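ABC transporter, periplasmic substrate-binding protein (PDB 2HPG) probably binds a solute in the periplasm and delivers it to a membrane transporter of the tripartite ATP-independent (TRAP) family. Local coordinates at residues A[185-199]-A[202-216]. Residues are numbered along the deposited sequence; the frame is centred on the assembly and turned at random.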
loop_
_atom_site.group_PDB
_atom_site.type_symbol
_atom_site.label_atom_id
_atom_site.label_comp_id
_atom_site.label_asym_id
_atom_site.label_seq_id
_atom_site.Cartn_x
_atom_site.Cartn_y
_atom_site.Cartn_z
ATOM N N PHE A 185 -13.441 -4.050 4.739
ATOM C CA PHE A 185 -13.632 -3.250 3.536
ATOM C C PHE A 185 -14.967 -3.549 2.867
ATOM O O PHE A 185 -15.675 -2.636 2.443
ATOM C CB PHE A 185 -12.498 -3.534 2.562
ATOM C CG PHE A 185 -12.549 -2.715 1.313
ATOM C CD1 PHE A 185 -11.789 -1.562 1.193
ATOM C CD2 PHE A 185 -13.362 -3.102 0.246
ATOM C CE1 PHE A 185 -11.837 -0.805 0.029
ATOM C CE2 PHE A 185 -13.406 -2.349 -0.919
ATOM C CZ PHE A 185 -12.642 -1.199 -1.024
ATOM N N GLY A 186 -15.298 -4.835 2.776
ATOM C CA GLY A 186 -16.560 -5.274 2.189
ATOM C C GLY A 186 -17.774 -4.793 2.957
ATOM O O GLY A 186 -18.899 -4.923 2.476
ATOM N N GLU A 187 -17.561 -4.243 4.152
ATOM C CA GLU A 187 -18.665 -3.745 4.992
ATOM C C GLU A 187 -18.732 -2.220 5.127
ATOM O O GLU A 187 -19.558 -1.697 5.886
ATOM C CB GLU A 187 -18.566 -4.375 6.387
ATOM C CG GLU A 187 -19.362 -5.678 6.542
ATOM C CD GLU A 187 -19.103 -6.324 7.872
ATOM O OE1 GLU A 187 -20.081 -6.601 8.608
ATOM O OE2 GLU A 187 -17.906 -6.533 8.196
ATOM N N ILE A 188 -17.878 -1.499 4.394
ATOM C CA ILE A 188 -17.874 -0.026 4.448
ATOM C C ILE A 188 -19.238 0.514 4.001
ATOM O O ILE A 188 -19.821 1.370 4.651
ATOM C CB ILE A 188 -16.738 0.585 3.551
ATOM C CG1 ILE A 188 -15.342 0.182 4.035
ATOM C CG2 ILE A 188 -16.794 2.113 3.541
ATOM C CD1 ILE A 188 -14.226 0.555 3.000
ATOM N N TYR A 189 -19.763 0.002 2.887
ATOM C CA TYR A 189 -21.071 0.459 2.420
ATOM C C TYR A 189 -22.138 0.303 3.522
ATOM O O TYR A 189 -22.860 1.263 3.838
ATOM C CB TYR A 189 -21.474 -0.302 1.149
ATOM C CG TYR A 189 -22.653 0.292 0.425
ATOM C CD1 TYR A 189 -22.497 0.948 -0.799
ATOM C CD2 TYR A 189 -23.929 0.194 0.948
ATOM C CE1 TYR A 189 -23.580 1.486 -1.469
ATOM C CE2 TYR A 189 -25.012 0.750 0.294
ATOM C CZ TYR A 189 -24.836 1.384 -0.913
ATOM O OH TYR A 189 -25.943 1.923 -1.559
ATOM N N THR A 190 -22.206 -0.893 4.122
ATOM C CA THR A 190 -23.134 -1.185 5.237
ATOM C C THR A 190 -22.924 -0.255 6.423
ATOM O O THR A 190 -23.886 0.246 7.026
ATOM C CB THR A 190 -22.932 -2.619 5.756
ATOM O OG1 THR A 190 -23.048 -3.545 4.677
ATOM C CG2 THR A 190 -23.952 -2.976 6.835
ATOM N N ALA A 191 -21.659 -0.032 6.776
ATOM C CA ALA A 191 -21.344 0.877 7.891
ATOM C C ALA A 191 -21.809 2.317 7.630
ATOM O O ALA A 191 -22.257 2.999 8.539
ATOM C CB ALA A 191 -19.855 0.838 8.200
ATOM N N VAL A 192 -21.712 2.773 6.384
ATOM C CA VAL A 192 -22.195 4.105 6.010
ATOM C C VAL A 192 -23.737 4.130 5.978
ATOM O O VAL A 192 -24.358 4.969 6.612
ATOM C CB VAL A 192 -21.627 4.573 4.645
ATOM C CG1 VAL A 192 -22.143 5.974 4.300
ATOM C CG2 VAL A 192 -20.088 4.563 4.654
ATOM N N GLN A 193 -24.354 3.196 5.271
ATOM C CA GLN A 193 -25.829 3.165 5.196
ATOM C C GLN A 193 -26.489 3.027 6.578
ATOM O O GLN A 193 -27.521 3.638 6.846
ATOM C CB GLN A 193 -26.328 2.050 4.265
ATOM C CG GLN A 193 -27.840 2.147 3.998
ATOM C CD GLN A 193 -28.336 1.247 2.881
ATOM O OE1 GLN A 193 -27.670 0.279 2.490
ATOM N NE2 GLN A 193 -29.546 1.542 2.381
ATOM N N THR A 194 -25.898 2.239 7.469
ATOM C CA THR A 194 -26.446 2.089 8.828
ATOM C C THR A 194 -25.922 3.135 9.829
ATOM O O THR A 194 -26.218 3.062 11.019
ATOM C CB THR A 194 -26.153 0.689 9.370
ATOM O OG1 THR A 194 -24.738 0.480 9.396
ATOM C CG2 THR A 194 -26.823 -0.381 8.506
ATOM N N ARG A 195 -25.130 4.090 9.339
ATOM C CA ARG A 195 -24.639 5.228 10.127
ATOM C C ARG A 195 -23.681 4.847 11.269
ATOM O O ARG A 195 -23.580 5.575 12.259
ATOM C CB ARG A 195 -25.824 6.067 10.650
ATOM C CG ARG A 195 -26.878 6.274 9.577
ATOM C CD ARG A 195 -27.617 7.571 9.668
ATOM N NE ARG A 195 -28.717 7.521 10.620
ATOM C CZ ARG A 195 -29.863 6.857 10.439
ATOM N NH1 ARG A 195 -30.079 6.138 9.331
ATOM N NH2 ARG A 195 -30.802 6.898 11.391
ATOM N N ALA A 196 -22.988 3.719 11.132
ATOM C CA ALA A 196 -21.953 3.329 12.094
ATOM C C ALA A 196 -20.669 4.137 11.872
ATOM O O ALA A 196 -19.895 4.349 12.805
ATOM C CB ALA A 196 -21.685 1.813 12.017
ATOM N N VAL A 197 -20.436 4.582 10.633
ATOM C CA VAL A 197 -19.341 5.509 10.301
ATOM C C VAL A 197 -19.857 6.665 9.436
ATOM O O VAL A 197 -20.949 6.580 8.856
ATOM C CB VAL A 197 -18.133 4.820 9.569
ATOM C CG1 VAL A 197 -17.550 3.692 10.424
ATOM C CG2 VAL A 197 -18.531 4.313 8.194
ATOM N N ASP A 198 -19.062 7.731 9.349
ATOM C CA ASP A 198 -19.441 8.930 8.595
ATOM C C ASP A 198 -18.789 8.975 7.216
ATOM O O ASP A 198 -19.233 9.709 6.327
ATOM C CB ASP A 198 -19.036 10.188 9.344
ATOM C CG ASP A 198 -19.710 10.311 10.674
ATOM O OD1 ASP A 198 -20.941 10.122 10.729
ATOM O OD2 ASP A 198 -19.009 10.628 11.665
ATOM N N GLY A 199 -17.731 8.197 7.040
ATOM C CA GLY A 199 -16.997 8.202 5.776
ATOM C C GLY A 199 -15.823 7.254 5.800
ATOM O O GLY A 199 -15.688 6.415 6.698
ATOM N N LEU A 202 -9.984 6.533 0.730
ATOM C CA LEU A 202 -9.823 5.483 -0.276
ATOM C C LEU A 202 -9.298 6.074 -1.576
ATOM O O LEU A 202 -9.217 7.277 -1.729
ATOM C CB LEU A 202 -11.183 4.813 -0.560
ATOM C CG LEU A 202 -11.837 3.992 0.560
ATOM C CD1 LEU A 202 -13.271 3.589 0.173
ATOM C CD2 LEU A 202 -11.042 2.740 0.949
ATOM N N THR A 203 -8.946 5.205 -2.521
ATOM C CA THR A 203 -8.672 5.613 -3.883
ATOM C C THR A 203 -9.983 5.705 -4.673
ATOM O O THR A 203 -10.995 5.191 -4.230
ATOM C CB THR A 203 -7.820 4.566 -4.566
ATOM O OG1 THR A 203 -8.591 3.376 -4.687
ATOM C CG2 THR A 203 -6.558 4.294 -3.736
ATOM N N TYR A 204 -9.952 6.357 -5.839
ATOM C CA TYR A 204 -11.139 6.485 -6.681
ATOM C C TYR A 204 -11.608 5.111 -7.195
ATOM O O TYR A 204 -12.804 4.869 -7.341
ATOM C CB TYR A 204 -10.851 7.429 -7.860
ATOM C CG TYR A 204 -10.909 8.931 -7.546
ATOM C CD1 TYR A 204 -12.118 9.592 -7.474
ATOM C CD2 TYR A 204 -9.744 9.683 -7.360
ATOM C CE1 TYR A 204 -12.181 10.933 -7.262
ATOM C CE2 TYR A 204 -9.807 11.049 -7.126
ATOM C CZ TYR A 204 -11.034 11.660 -7.062
ATOM O OH TYR A 204 -11.168 13.017 -6.815
ATOM N N ALA A 205 -10.672 4.215 -7.490
ATOM C CA ALA A 205 -11.012 2.833 -7.892
ATOM C C ALA A 205 -11.805 2.120 -6.799
ATOM O O ALA A 205 -12.814 1.480 -7.074
ATOM C CB ALA A 205 -9.738 2.046 -8.217
ATOM N N ASN A 206 -11.338 2.230 -5.556
ATOM C CA ASN A 206 -12.036 1.619 -4.413
ATOM C C ASN A 206 -13.443 2.187 -4.309
ATOM O O ASN A 206 -14.422 1.452 -4.128
ATOM C CB ASN A 206 -11.344 1.957 -3.081
ATOM C CG ASN A 206 -9.977 1.309 -2.900
ATOM O OD1 ASN A 206 -9.653 0.281 -3.502
ATOM N ND2 ASN A 206 -9.160 1.924 -2.056
ATOM N N VAL A 207 -13.546 3.512 -4.384
ATOM C CA VAL A 207 -14.844 4.179 -4.245
ATOM C C VAL A 207 -15.763 3.764 -5.386
ATOM O O VAL A 207 -16.927 3.433 -5.165
ATOM C CB VAL A 207 -14.714 5.712 -4.226
ATOM C CG1 VAL A 207 -16.112 6.380 -4.293
ATOM C CG2 VAL A 207 -13.934 6.168 -2.972
ATOM N N TYR A 208 -15.249 3.762 -6.609
ATOM C CA TYR A 208 -16.101 3.420 -7.749
ATOM C C TYR A 208 -16.544 1.939 -7.756
ATOM O O TYR A 208 -17.739 1.608 -7.950
ATOM C CB TYR A 208 -15.414 3.744 -9.076
ATOM C CG TYR A 208 -16.367 3.538 -10.263
ATOM C CD1 TYR A 208 -17.310 4.490 -10.576
ATOM C CD2 TYR A 208 -16.308 2.381 -11.042
ATOM C CE1 TYR A 208 -18.200 4.305 -11.646
ATOM C CE2 TYR A 208 -17.186 2.177 -12.110
ATOM C CZ TYR A 208 -18.130 3.157 -12.403
ATOM O OH TYR A 208 -19.026 3.009 -13.470
ATOM N N ASN A 209 -15.580 1.045 -7.617
ATOM C CA ASN A 209 -15.861 -0.393 -7.659
ATOM C C ASN A 209 -16.729 -0.841 -6.476
ATOM O O ASN A 209 -17.464 -1.799 -6.586
ATOM C CB ASN A 209 -14.563 -1.192 -7.712
ATOM C CG ASN A 209 -13.840 -1.040 -9.044
ATOM O OD1 ASN A 209 -14.471 -0.917 -10.096
ATOM N ND2 ASN A 209 -12.519 -1.074 -9.008
ATOM N N GLY A 210 -16.630 -0.160 -5.347
ATOM C CA GLY A 210 -17.521 -0.449 -4.221
ATOM C C GLY A 210 -18.904 0.193 -4.289
ATOM O O GLY A 210 -19.726 0.006 -3.352
ATOM N N GLY A 211 -19.158 0.969 -5.352
ATOM C CA GLY A 211 -20.400 1.717 -5.517
ATOM C C GLY A 211 -20.658 2.657 -4.372
ATOM O O GLY A 211 -21.800 2.978 -4.055
ATOM N N LEU A 212 -19.595 3.124 -3.738
ATOM C CA LEU A 212 -19.758 3.953 -2.538
ATOM C C LEU A 212 -20.297 5.359 -2.849
ATOM O O LEU A 212 -20.775 6.049 -1.965
ATOM C CB LEU A 212 -18.434 4.023 -1.771
ATOM C CG LEU A 212 -18.089 2.732 -1.029
ATOM C CD1 LEU A 212 -16.618 2.777 -0.550
ATOM C CD2 LEU A 212 -19.067 2.478 0.140
ATOM N N TYR A 213 -20.262 5.758 -4.115
ATOM C CA TYR A 213 -20.871 7.005 -4.554
ATOM C C TYR A 213 -22.391 7.049 -4.315
ATOM O O TYR A 213 -22.982 8.125 -4.290
ATOM C CB TYR A 213 -20.575 7.252 -6.040
ATOM C CG TYR A 213 -20.885 6.072 -6.925
ATOM C CD1 TYR A 213 -22.184 5.796 -7.333
ATOM C CD2 TYR A 213 -19.871 5.242 -7.366
ATOM C CE1 TYR A 213 -22.462 4.705 -8.145
ATOM C CE2 TYR A 213 -20.144 4.145 -8.162
ATOM C CZ TYR A 213 -21.437 3.890 -8.561
ATOM O OH TYR A 213 -21.689 2.792 -9.362
ATOM N N GLU A 214 -23.002 5.896 -4.103
ATOM C CA GLU A 214 -24.433 5.836 -3.751
ATOM C C GLU A 214 -24.706 6.388 -2.347
ATOM O O GLU A 214 -25.828 6.815 -2.051
ATOM C CB GLU A 214 -24.943 4.409 -3.841
ATOM C CG GLU A 214 -24.893 3.771 -5.220
ATOM C CD GLU A 214 -25.962 4.269 -6.195
ATOM O OE1 GLU A 214 -26.769 5.135 -5.806
ATOM O OE2 GLU A 214 -25.995 3.777 -7.356
ATOM N N VAL A 215 -23.696 6.388 -1.474
ATOM C CA VAL A 215 -23.922 6.739 -0.047
ATOM C C VAL A 215 -23.008 7.829 0.507
ATOM O O VAL A 215 -23.243 8.329 1.605
ATOM C CB VAL A 215 -23.872 5.458 0.854
ATOM C CG1 VAL A 215 -25.162 4.675 0.710
ATOM C CG2 VAL A 215 -22.604 4.566 0.556
ATOM N N LEU A 216 -21.961 8.173 -0.246
ATOM C CA LEU A 216 -21.060 9.256 0.076
ATOM C C LEU A 216 -20.980 10.192 -1.144
ATOM O O LEU A 216 -20.873 9.751 -2.282
ATOM C CB LEU A 216 -19.671 8.705 0.449
ATOM C CG LEU A 216 -19.558 7.801 1.678
ATOM C CD1 LEU A 216 -18.276 6.931 1.613
ATOM C CD2 LEU A 216 -19.559 8.644 2.984
#
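Y189 lies against V215, whose CG2 sits over one face of the phenol ring, 4.0 Å from the ring centroid and 19° off its normal, a CH-pi contact. The other methyl, V215 CG1, lies 3.7 Å from Y189 CZ. With CG anti to the backbone N (chi1 -168°), the ring comes in beside residues 211-215, its edge toward G211 O and E214 CB. E214 CB is 3.5 Å from Y189 OH. With an alanine in place of this tyrosine, the V215 methyls would probably lose their aromatic cover and a gap would open beside G211 O and E214 CB. L212 runs past Y189 in the opposite direction, and its CD2 packs 3.6 Å from Y189 CA. I188 CG2 meets L212 CD2 at 4.1 Å, the two side chains crossing at about a right angle. Further along, V192 CG1 touches V215 CB and L216 CD2, both at 3.9 Å. At the other end F185 turns a ring edge to N206 CB, while its CE1 reaches L202 CD2 at 3.7 Å. No hydrogen bond crosses the contact; V215 O accepts one from N147 ND2. Helix 188-193 is the crossover of a beta-alpha-beta unit, joining strands 179-181 and 199-202, both parallel to 160-162. It packs on the turn after helix 204-209 in the alpha/beta fold of DctP-family binding proteins.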